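Local coordinates for glucose-6-phosphate 1-dehydrogenase (Kluyveromyces lactis, PDB 7E6I), which catalyses the NADP+-dependent oxidation of glucose 6-phosphate to 6-phosphogluconolactone, the first step of the oxidative pentose phosphate pathway, at residues Ala75-Asn78 / Glu79-Met83; Ile130-Cys133 / Ser134-Glu138; Ser300-Asp304 / Glu305-Glu309; Asn429-Asp433 / Asp434-Val438; Lys459-Pro462 / Tyr463-Ser467. All coordinates share one frame; numbering follows the deposited sequence.

Interaction 1: residues Ala75-Asn78 / Glu79-Met83; sequences AKVN and EFLSM
E79 folds back along its helix and lies beside K76, the two side chains pointing the same way. OE1 of E79 comes to 3.9 Å from CD of K76, so the oxygen meets the aliphatic part of the lysine. The charges themselves do not meet: NZ of K76 and OE1 of E79 are 6.2 Å apart. The lysine chain bends at chi2 (-107°) and again at chi4. Its amine ends at a weak hydrogen bond to the backbone O of R34.

V77 and L81 stand one turn apart on another side of the helix. Their methyls meet loosely, V77 CG1 to L81 CD1 at 4.5 Å. CG of L81 sits closer to the backbone, 3.3 Å from O of V77. F80 has CG anti to its backbone N (chi1 174°). This sends the ring away from A75-N78, towards F30 and L29 of helix 19-34. S82 turns its OG to the carbonyl of its own turn, 2.9 Å from O of E79.

Helix 74-83 belongs to the Rossmann-type coenzyme domain and leads into its edge strand 84-88. One flank, with V77, F80 and L81, is buried, while N78, E79 and S82 are exposed. With the charged atoms this far apart and E79 exposed, the K76-E79 attraction is probably weak. The stretch is held mainly by backbone bonds, such as E79 N to A75 O at 2.7 Å, and by its apolar flank.

Interaction 2: residues Ile130-Cys133 / Ser134-Glu138; sequences IDVC and SKLKE
The backbone of I130-E138 is regular alpha helix, each N-H from S134 to K137 bonding to the carbonyl four residues back. I130 O has two donors from the same serine. S134 N lies 2.9 Å from I130 O, and S134 OG lies 2.8 Å from I130 O. They reach the oxygen from opposite faces of its carbonyl plane. The hydroxyl can do this because OG stands beside the backbone N (chi1 -62°), facing back down the helix. With alanine in place of the serine, I130 O would probably keep its backbone donor, S134 N, but lose the second grip.

V132 and L136 lie side by side on the buried flank. V132 CG1 touches L136 CD1 at 4.1 Å. The helix is the middle of a beta-alpha-beta unit, strand 117-122, helix 126-139, strand 146-152, in the Rossmann-type domain. C133 and L136 pack down on strand 117-122, at L122 and F120. The side chain of V132 is about 8 Å from G15, a probable NADP+ contact.

On another flank K135 bends at chi2 and chi4 and brings NZ to 3.0 Å from OE2 of E138. In this salt bridge the amine meets the syn side of the carboxylate, 23° out of its plane. The same amine also forms a salt bridge with D94 of helix 94-110, so one lysine ties two helices. K137 points elsewhere and makes a cation-pi contact with Y141.

Interaction 3: residues Ser300-Asp304 / Glu305-Glu309; sequences SYLDD and ETVKE
D304 and T306 meet through OD1 of the aspartate. T306 N donates to D304 OD1 at 2.7 Å, on the anti lone pair, which makes an Asx turn. The threonine hydroxyl faces the same oxygen, but at a separation too short to be trusted in detail. The backbone adds a type I turn, with V307 N 3.2 Å from D304 O and well above the carbonyl plane.

V307 fills the inside of this bend. Its CG2 lies over one face of the Y301 ring, offset toward the rim and 4.3 Å from the centroid, a CH-pi contact. The other methyl, CG1, meets Y301 CE2 at 3.6 Å and L302 CD2 at 4.0 Å. CG2 also touches D304 CB at 3.6 Å.

Further out, Y301 OH bonds to D233. S300 OG accepts from D303 N at 2.9 Å, an ST motif that steadies the first turn. D303 in turn forms a salt bridge with R292. The whole bend lies in the loop between strands 285-291 and 316-321.

OD2 of D304 accepts from the backbone N of G227 and of G229, and T306 OG1 from that of G230. With N-H donors at both oxygens, the D304 carboxylate is probably charged and fixed in rotation, tying this loop to the 227-230 backbone.

Interaction 4: residues Asn429-Asp433 / Asp434-Val438; sequences NFVRD and DELDV
OE1 of E435 takes two hydrogen bonds. R432 N donates to it at 2.9 Å and nearly straight (168°). A water at 2.9 Å from the same E435 OE1 also donates, and it bridges to F430 O at 2.7 Å. R432 is the N-cap of helix 433-451 and E435 is three residues on, so this is one half of a capping box. The extended E435 chain crosses V431 at about a right angle, its CD 3.6 Å from V431 CG1. Its other oxygen, OE2, is held by K270 and Q248.

R432 grips D434 side-on. NE lies 2.8 Å from D434 OD1, and NH2 lies 2.9 Å from D434 OD2. The guanidinium meets the carboxylate at its edge, with the two planes 31° apart. A bend at chi3 (73°) turns the head back over the first turn. The guanidinium also makes salt bridges with E264 and D268. A leucine in place of R432 would probably leave the D434 carboxylate without its mate and freer to turn. D433, D434 and E435 put negative charge at the helix start, where the helix dipole would probably favour it.

The R432 head and D434 lie against helix 263-276. V431 pairs by backbone with R180 of strand 178-181, the edge strand of the coenzyme-domain sheet, and F430 meets F179 edge-to-face. The turn thus seats the helix start between the two domains.

Interaction 5: residues Lys459-Pro462 / Tyr463-Ser467; sequences KIYP and YGCRS
C465 reaches back over the turn to P462 and Y461. Its CB lies 3.4 Å from P462 O and 3.8 Å from P462 CG, against the proline ring. One bond on, SG is the tip. It stays 3.7 Å from P462 O and comes to 3.9 Å from Y461 CD2. The sulfur is 5.1 Å from the centroid of the Y461 ring and 68° off its normal, an oblique sulfur-aromatic contact.

The backbone sets this up. P462 to C465 is a type II turn, closed by C465 N to P462 O at 3.2 Å. G464 sits at its third position with positive phi (99°), where a side chain would be jammed against the preceding carbonyl. The far end of the Y461 ring bonds through OH to K339 O and T315. Y463 turns away from the strand to E226, its ring at about 90° to that of Y290.

The turn ends strand 459-462 at the edge of the large mixed sheet. Beyond it comes R466, a probable contact of a second NADP+. Across the turn the cysteine side chain makes van der Waals and sulfur-aromatic contacts, with no hydrogen bond of its own to these residues. Its hold on the turn is therefore probably modest beside the backbone bond.

In the fold
The five contacts follow one another along the chain without overlap. Interactions 1 and 2 lie on helices 74-83 and 126-139 of the Rossmann-type coenzyme domain, centres about 31 Å apart. Interactions 3, 4 and 5 belong to the C-terminal domain with the large mixed sheet. Interaction 4, the most central of the five, is about 11 Å from interaction 2 at the nearest atoms. It starts helix 433-451 beside the coenzyme-domain sheet, with the side chain of V431 about 12 Å from the bound glucose 6-phosphate. Interactions 3 and 5, about 6 Å apart at the nearest atoms, both adjoin strand 285-291, one in the loop after it, the other on its partner strand. Y301 and Y461 both lie near K339 of the substrate pocket.

Interaction 1: residues Ala75-Asn78 / Glu79-Met83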
# COMPACT_ATOMS: atom_id res chain seq x y z
N ALA A 75 0.84 -21.68 -23.67
CA ALA A 75 1.31 -22.88 -23.00
C ALA A 75 1.62 -22.60 -21.53
O ALA A 75 1.37 -23.46 -20.67
CB ALA A 75 2.53 -23.44 -23.71
N LYS A 76 2.13 -21.41 -21.23
CA LYS A 76 2.40 -21.05 -19.84
C LYS A 76 1.11 -21.00 -19.02
O LYS A 76 1.09 -21.44 -17.87
CB LYS A 76 3.14 -19.71 -19.78
CG LYS A 76 4.37 -19.61 -20.67
CD LYS A 76 5.66 -19.64 -19.85
CE LYS A 76 6.76 -18.87 -20.55
NZ LYS A 76 6.24 -17.61 -21.15
N VAL A 77 0.03 -20.47 -19.60
CA VAL A 77 -1.25 -20.45 -18.89
C VAL A 77 -1.64 -21.86 -18.48
O VAL A 77 -1.93 -22.13 -17.30
CB VAL A 77 -2.34 -19.80 -19.76
CG1 VAL A 77 -3.72 -20.10 -19.17
CG2 VAL A 77 -2.12 -18.30 -19.88
N ASN A 78 -1.64 -22.80 -19.43
CA ASN A 78 -2.02 -24.17 -19.12
C ASN A 78 -0.98 -24.85 -18.24
O ASN A 78 -1.33 -25.63 -17.35
CB ASN A 78 -2.24 -24.97 -20.40
CG ASN A 78 -3.23 -24.30 -21.33
OD1 ASN A 78 -4.32 -23.89 -20.92
ND2 ASN A 78 -2.85 -24.19 -22.60
N GLU A 79 0.30 -24.55 -18.48
CA GLU A 79 1.35 -25.02 -17.58
C GLU A 79 1.05 -24.64 -16.14
O GLU A 79 1.06 -25.49 -15.24
CB GLU A 79 2.68 -24.42 -18.01
CG GLU A 79 3.55 -25.30 -18.85
CD GLU A 79 4.79 -24.56 -19.31
OE1 GLU A 79 4.64 -23.44 -19.83
OE2 GLU A 79 5.90 -25.10 -19.12
N PHE A 80 0.76 -23.35 -15.92
CA PHE A 80 0.52 -22.85 -14.57
C PHE A 80 -0.71 -23.51 -13.93
O PHE A 80 -0.65 -23.97 -12.79
CB PHE A 80 0.34 -21.33 -14.63
CG PHE A 80 -0.05 -20.71 -13.32
CD1 PHE A 80 0.87 -20.59 -12.29
CD2 PHE A 80 -1.34 -20.25 -13.12
CE1 PHE A 80 0.51 -20.03 -11.09
CE2 PHE A 80 -1.70 -19.68 -11.92
CZ PHE A 80 -0.78 -19.57 -10.90
N LEU A 81 -1.83 -23.54 -14.66
CA LEU A 81 -3.05 -24.14 -14.12
C LEU A 81 -2.81 -25.57 -13.67
O LEU A 81 -3.37 -26.02 -12.67
CB LEU A 81 -4.17 -24.07 -15.16
CG LEU A 81 -4.63 -22.65 -15.52
CD1 LEU A 81 -5.96 -22.66 -16.28
CD2 LEU A 81 -4.76 -21.82 -14.27
N SER A 82 -1.96 -26.30 -14.39
CA SER A 82 -1.66 -27.67 -14.02
C SER A 82 -0.92 -27.78 -12.69
O SER A 82 -0.91 -28.86 -12.09
CB SER A 82 -0.85 -28.35 -15.12
OG SER A 82 0.53 -28.35 -14.80
N MET A 83 -0.28 -26.71 -12.23
CA MET A 83 0.35 -26.71 -10.91
C MET A 83 -0.63 -26.38 -9.79
O MET A 83 -0.28 -26.53 -8.61
CB MET A 83 1.51 -25.72 -10.88
CG MET A 83 2.14 -25.51 -12.23
SD MET A 83 3.43 -24.24 -12.23
CE MET A 83 4.43 -24.74 -10.85

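Interaction 2: residues Ile130-Cys133 / Ser134-Glu138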
# COMPACT_ATOMS: atom_id res chain seq x y z
N ILE A 130 -7.32 -15.36 12.53
CA ILE A 130 -6.91 -15.90 13.83
C ILE A 130 -7.31 -17.36 13.94
O ILE A 130 -6.56 -18.19 14.48
CB ILE A 130 -7.48 -15.04 14.97
CG1 ILE A 130 -6.65 -13.79 15.16
CG2 ILE A 130 -7.41 -15.79 16.28
CD1 ILE A 130 -5.17 -14.07 15.36
N ASP A 131 -8.48 -17.71 13.41
CA ASP A 131 -8.85 -19.11 13.39
C ASP A 131 -7.86 -19.90 12.55
O ASP A 131 -7.28 -20.88 13.02
CB ASP A 131 -10.28 -19.29 12.89
CG ASP A 131 -11.31 -18.69 13.85
OD1 ASP A 131 -10.90 -18.30 14.96
OD2 ASP A 131 -12.51 -18.60 13.49
N VAL A 132 -7.62 -19.47 11.31
CA VAL A 132 -6.72 -20.21 10.43
C VAL A 132 -5.31 -20.26 10.99
O VAL A 132 -4.63 -21.28 10.93
CB VAL A 132 -6.73 -19.62 9.01
CG1 VAL A 132 -5.78 -20.42 8.10
CG2 VAL A 132 -8.15 -19.61 8.46
N CYS A 133 -4.85 -19.14 11.56
CA CYS A 133 -3.50 -19.13 12.13
C CYS A 133 -3.39 -20.12 13.28
O CYS A 133 -2.43 -20.90 13.34
CB CYS A 133 -3.13 -17.71 12.57
SG CYS A 133 -2.65 -16.65 11.17
N SER A 134 -4.37 -20.12 14.19
CA SER A 134 -4.44 -21.16 15.21
C SER A 134 -4.34 -22.54 14.60
O SER A 134 -3.49 -23.35 14.98
CB SER A 134 -5.75 -21.04 16.01
OG SER A 134 -5.82 -19.81 16.68
N LYS A 135 -5.19 -22.83 13.62
CA LYS A 135 -5.23 -24.17 13.04
C LYS A 135 -3.90 -24.55 12.40
O LYS A 135 -3.39 -25.65 12.62
CB LYS A 135 -6.37 -24.26 12.03
CG LYS A 135 -7.74 -24.13 12.64
CD LYS A 135 -8.09 -25.34 13.47
CE LYS A 135 -9.09 -24.97 14.55
NZ LYS A 135 -8.88 -25.74 15.80
N LEU A 136 -3.31 -23.64 11.61
CA LEU A 136 -2.00 -23.91 11.03
C LEU A 136 -0.97 -24.19 12.12
O LEU A 136 -0.13 -25.09 11.97
CB LEU A 136 -1.54 -22.73 10.18
CG LEU A 136 -2.24 -22.48 8.86
CD1 LEU A 136 -1.78 -21.13 8.30
CD2 LEU A 136 -1.96 -23.61 7.89
N LYS A 137 -1.01 -23.44 13.21
CA LYS A 137 -0.05 -23.64 14.29
C LYS A 137 -0.34 -24.92 15.07
O LYS A 137 0.60 -25.59 15.50
CB LYS A 137 -0.07 -22.42 15.21
CG LYS A 137 1.02 -22.39 16.26
CD LYS A 137 2.43 -22.43 15.67
CE LYS A 137 3.47 -22.15 16.77
NZ LYS A 137 4.86 -22.04 16.23
N GLU A 138 -1.61 -25.28 15.26
CA GLU A 138 -1.94 -26.51 15.98
C GLU A 138 -1.70 -27.76 15.14
O GLU A 138 -1.35 -28.81 15.70
CB GLU A 138 -3.41 -26.50 16.45
CG GLU A 138 -3.87 -25.25 17.25
CD GLU A 138 -5.39 -24.98 17.17
OE1 GLU A 138 -6.03 -24.68 18.21
OE2 GLU A 138 -5.97 -25.05 16.06

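Interaction 3: residues Ser300-Asp304 / Glu305-Glu309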
# COMPACT_ATOMS: atom_id res chain seq x y z
N SER A 300 -25.01 12.29 -4.90
CA SER A 300 -24.28 12.58 -3.68
C SER A 300 -23.90 11.27 -2.98
O SER A 300 -24.38 10.18 -3.32
CB SER A 300 -25.12 13.45 -2.74
OG SER A 300 -26.24 12.72 -2.26
N TYR A 301 -23.01 11.38 -2.00
CA TYR A 301 -22.72 10.22 -1.17
C TYR A 301 -23.99 9.72 -0.49
O TYR A 301 -24.18 8.50 -0.35
CB TYR A 301 -21.64 10.56 -0.15
CG TYR A 301 -21.38 9.46 0.87
CD1 TYR A 301 -20.70 8.31 0.51
CD2 TYR A 301 -21.81 9.59 2.18
CE1 TYR A 301 -20.46 7.31 1.43
CE2 TYR A 301 -21.57 8.60 3.11
CZ TYR A 301 -20.90 7.45 2.73
OH TYR A 301 -20.68 6.45 3.66
N LEU A 302 -24.90 10.63 -0.11
CA LEU A 302 -26.12 10.28 0.60
C LEU A 302 -27.20 9.70 -0.32
O LEU A 302 -28.07 8.97 0.16
CB LEU A 302 -26.66 11.50 1.34
CG LEU A 302 -25.77 12.12 2.43
CD1 LEU A 302 -26.40 13.38 2.97
CD2 LEU A 302 -25.48 11.15 3.58
N ASP A 303 -27.16 10.02 -1.62
CA ASP A 303 -28.08 9.39 -2.57
C ASP A 303 -27.97 7.88 -2.56
O ASP A 303 -28.87 7.21 -3.06
CB ASP A 303 -27.81 9.90 -3.98
CG ASP A 303 -28.31 11.30 -4.20
OD1 ASP A 303 -29.08 11.79 -3.35
OD2 ASP A 303 -27.91 11.92 -5.21
N ASP A 304 -26.87 7.33 -2.06
CA ASP A 304 -26.72 5.88 -1.99
C ASP A 304 -27.82 5.30 -1.11
O ASP A 304 -28.02 5.74 0.03
CB ASP A 304 -25.33 5.52 -1.43
CG ASP A 304 -24.99 4.06 -1.60
OD1 ASP A 304 -25.79 3.20 -1.15
OD2 ASP A 304 -23.92 3.75 -2.18
N GLU A 305 -28.53 4.30 -1.64
CA GLU A 305 -29.63 3.73 -0.88
C GLU A 305 -29.15 3.00 0.37
O GLU A 305 -29.96 2.76 1.28
CB GLU A 305 -30.46 2.79 -1.76
CG GLU A 305 -29.98 1.34 -1.78
CD GLU A 305 -30.62 0.53 -2.91
OE1 GLU A 305 -30.00 -0.45 -3.36
OE2 GLU A 305 -31.74 0.89 -3.34
N THR A 306 -27.87 2.65 0.45
CA THR A 306 -27.35 1.94 1.63
C THR A 306 -26.76 2.87 2.68
O THR A 306 -26.26 2.37 3.69
CB THR A 306 -26.30 0.91 1.22
OG1 THR A 306 -25.21 1.56 0.57
CG2 THR A 306 -26.89 -0.16 0.29
N VAL A 307 -26.82 4.18 2.50
CA VAL A 307 -26.27 5.15 3.45
C VAL A 307 -27.41 5.85 4.16
O VAL A 307 -28.33 6.37 3.51
CB VAL A 307 -25.36 6.18 2.75
CG1 VAL A 307 -24.80 7.17 3.76
CG2 VAL A 307 -24.24 5.50 2.03
N LYS A 308 -27.35 5.90 5.50
CA LYS A 308 -28.30 6.74 6.24
C LYS A 308 -28.13 8.20 5.85
O LYS A 308 -27.05 8.64 5.45
CB LYS A 308 -28.11 6.59 7.74
CG LYS A 308 -28.43 5.22 8.31
CD LYS A 308 -27.68 4.98 9.62
CE LYS A 308 -28.51 5.40 10.84
NZ LYS A 308 -29.23 6.72 10.72
N GLU A 309 -29.21 8.96 5.98
CA GLU A 309 -29.21 10.32 5.46
C GLU A 309 -28.50 11.30 6.39
O GLU A 309 -28.17 12.40 5.95
CB GLU A 309 -30.64 10.78 5.17
CG GLU A 309 -31.04 10.65 3.69
CD GLU A 309 -31.15 9.19 3.20
OE1 GLU A 309 -31.79 8.37 3.89
OE2 GLU A 309 -30.60 8.89 2.11

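Interaction 4: residues Asn429-Asp433 / Asp434-Val438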
# COMPACT_ATOMS: atom_id res chain seq x y z
N ASN A 429 9.38 -4.76 2.50
CA ASN A 429 8.14 -4.18 2.01
C ASN A 429 6.92 -4.71 2.75
O ASN A 429 5.83 -4.78 2.16
CB ASN A 429 8.02 -4.43 0.51
CG ASN A 429 9.22 -3.91 -0.25
OD1 ASN A 429 9.86 -2.97 0.18
ND2 ASN A 429 9.53 -4.53 -1.39
N PHE A 430 7.05 -5.07 4.02
CA PHE A 430 5.92 -5.55 4.80
C PHE A 430 5.89 -4.84 6.15
O PHE A 430 6.93 -4.40 6.65
CB PHE A 430 5.98 -7.06 4.97
CG PHE A 430 6.04 -7.82 3.68
CD1 PHE A 430 7.25 -8.04 3.04
CD2 PHE A 430 4.88 -8.31 3.10
CE1 PHE A 430 7.29 -8.74 1.84
CE2 PHE A 430 4.91 -9.01 1.92
CZ PHE A 430 6.10 -9.23 1.28
N VAL A 431 4.69 -4.74 6.73
CA VAL A 431 4.47 -3.97 7.95
C VAL A 431 4.87 -4.80 9.15
O VAL A 431 4.48 -5.97 9.27
CB VAL A 431 3.01 -3.51 8.06
CG1 VAL A 431 2.89 -2.44 9.12
CG2 VAL A 431 2.46 -3.01 6.72
N ARG A 432 5.61 -4.19 10.06
CA ARG A 432 5.99 -4.83 11.31
C ARG A 432 5.00 -4.46 12.42
O ARG A 432 4.25 -3.48 12.33
CB ARG A 432 7.41 -4.42 11.70
CG ARG A 432 8.11 -5.42 12.58
CD ARG A 432 9.60 -5.13 12.65
NE ARG A 432 9.90 -3.95 13.45
CZ ARG A 432 11.09 -3.34 13.43
NH1 ARG A 432 12.06 -3.81 12.64
NH2 ARG A 432 11.31 -2.27 14.19
N ASP A 433 5.01 -5.27 13.49
CA ASP A 433 4.01 -5.11 14.53
C ASP A 433 4.14 -3.77 15.27
O ASP A 433 3.13 -3.13 15.57
CB ASP A 433 4.07 -6.29 15.51
CG ASP A 433 5.42 -6.41 16.20
OD1 ASP A 433 6.46 -6.25 15.52
OD2 ASP A 433 5.46 -6.68 17.42
N ASP A 434 5.37 -3.31 15.55
CA ASP A 434 5.51 -2.00 16.19
C ASP A 434 5.13 -0.87 15.24
O ASP A 434 4.54 0.13 15.67
CB ASP A 434 6.92 -1.79 16.75
CG ASP A 434 8.04 -2.03 15.73
OD1 ASP A 434 7.78 -2.53 14.61
OD2 ASP A 434 9.22 -1.74 16.06
N GLU A 435 5.43 -1.04 13.96
CA GLU A 435 4.98 -0.11 12.93
C GLU A 435 3.46 0.03 12.95
O GLU A 435 2.92 1.15 12.91
CB GLU A 435 5.47 -0.63 11.57
CG GLU A 435 5.32 0.30 10.41
CD GLU A 435 5.86 -0.33 9.12
OE1 GLU A 435 6.35 -1.49 9.15
OE2 GLU A 435 5.80 0.34 8.06
N LEU A 436 2.76 -1.09 13.00
CA LEU A 436 1.31 -1.07 13.12
C LEU A 436 0.87 -0.36 14.39
O LEU A 436 -0.01 0.52 14.37
CB LEU A 436 0.79 -2.51 13.11
CG LEU A 436 -0.54 -2.90 12.50
CD1 LEU A 436 -0.93 -1.95 11.38
CD2 LEU A 436 -0.42 -4.33 12.00
N ASP A 437 1.49 -0.72 15.51
CA ASP A 437 1.07 -0.16 16.79
C ASP A 437 1.21 1.35 16.80
O ASP A 437 0.28 2.07 17.18
CB ASP A 437 1.88 -0.79 17.92
CG ASP A 437 1.46 -0.27 19.27
OD1 ASP A 437 0.29 -0.43 19.65
OD2 ASP A 437 2.32 0.32 19.95
N VAL A 438 2.36 1.87 16.34
CA VAL A 438 2.58 3.31 16.38
C VAL A 438 1.67 4.03 15.40
O VAL A 438 1.18 5.13 15.68
CB VAL A 438 4.06 3.63 16.10
CG1 VAL A 438 4.28 5.13 16.14
CG2 VAL A 438 4.93 2.94 17.12
O HOH W 1 7.84 -1.86 6.72

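Interaction 5: residues Lys459-Pro462 / Tyr463-Ser467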
# COMPACT_ATOMS: atom_id res chain seq x y z
N LYS A 459 -17.81 19.18 5.25
CA LYS A 459 -18.30 20.09 4.24
C LYS A 459 -18.59 19.31 2.96
O LYS A 459 -17.91 18.34 2.64
CB LYS A 459 -17.29 21.20 4.02
CG LYS A 459 -16.65 21.21 2.65
CD LYS A 459 -15.65 22.36 2.51
CE LYS A 459 -14.85 22.62 3.79
NZ LYS A 459 -13.79 23.65 3.55
N ILE A 460 -19.63 19.72 2.24
CA ILE A 460 -20.06 19.02 1.03
C ILE A 460 -19.30 19.55 -0.16
O ILE A 460 -19.01 20.76 -0.24
CB ILE A 460 -21.59 19.16 0.83
CG1 ILE A 460 -22.32 18.64 2.07
CG2 ILE A 460 -22.06 18.38 -0.38
CD1 ILE A 460 -22.22 17.13 2.22
N TYR A 461 -18.94 18.67 -1.10
CA TYR A 461 -18.25 19.11 -2.31
C TYR A 461 -18.84 18.34 -3.48
O TYR A 461 -19.19 17.16 -3.32
CB TYR A 461 -16.71 18.91 -2.25
CG TYR A 461 -16.23 17.47 -2.15
CD1 TYR A 461 -16.12 16.85 -0.92
CD2 TYR A 461 -15.88 16.75 -3.28
CE1 TYR A 461 -15.68 15.55 -0.81
CE2 TYR A 461 -15.45 15.45 -3.18
CZ TYR A 461 -15.35 14.85 -1.94
OH TYR A 461 -14.91 13.54 -1.82
N PRO A 462 -18.98 18.96 -4.64
CA PRO A 462 -19.65 18.28 -5.75
C PRO A 462 -18.78 17.17 -6.32
O PRO A 462 -17.57 17.33 -6.49
CB PRO A 462 -19.88 19.40 -6.78
CG PRO A 462 -18.84 20.42 -6.44
CD PRO A 462 -18.61 20.35 -4.96
N TYR A 463 -19.42 16.04 -6.60
CA TYR A 463 -18.77 14.95 -7.30
C TYR A 463 -18.05 15.49 -8.52
O TYR A 463 -18.64 16.21 -9.33
CB TYR A 463 -19.83 13.92 -7.70
CG TYR A 463 -19.38 12.53 -8.12
CD1 TYR A 463 -18.52 12.32 -9.20
CD2 TYR A 463 -19.92 11.40 -7.49
CE1 TYR A 463 -18.17 11.03 -9.60
CE2 TYR A 463 -19.56 10.11 -7.88
CZ TYR A 463 -18.70 9.93 -8.93
OH TYR A 463 -18.37 8.64 -9.29
N GLY A 464 -16.74 15.21 -8.61
CA GLY A 464 -15.97 15.50 -9.79
C GLY A 464 -15.15 16.77 -9.72
O GLY A 464 -14.39 17.04 -10.66
N CYS A 465 -15.27 17.53 -8.64
CA CYS A 465 -14.57 18.80 -8.51
C CYS A 465 -13.08 18.59 -8.20
O CYS A 465 -12.63 17.52 -7.78
CB CYS A 465 -15.23 19.67 -7.44
SG CYS A 465 -14.57 19.45 -5.78
N ARG A 466 -12.31 19.66 -8.41
CA ARG A 466 -10.87 19.59 -8.25
C ARG A 466 -10.51 19.37 -6.79
O ARG A 466 -9.69 18.50 -6.46
CB ARG A 466 -10.21 20.86 -8.77
CG ARG A 466 -8.86 20.67 -9.42
CD ARG A 466 -8.91 21.06 -10.89
NE ARG A 466 -7.71 20.64 -11.62
CZ ARG A 466 -7.55 20.80 -12.94
NH1 ARG A 466 -8.52 21.37 -13.66
NH2 ARG A 466 -6.43 20.40 -13.53
N SER A 467 -11.14 20.14 -5.90
CA SER A 467 -10.79 20.19 -4.49
C SER A 467 -11.95 20.77 -3.72
O SER A 467 -12.55 21.76 -4.18
CB SER A 467 -9.55 21.06 -4.26
OG SER A 467 -9.58 22.21 -5.09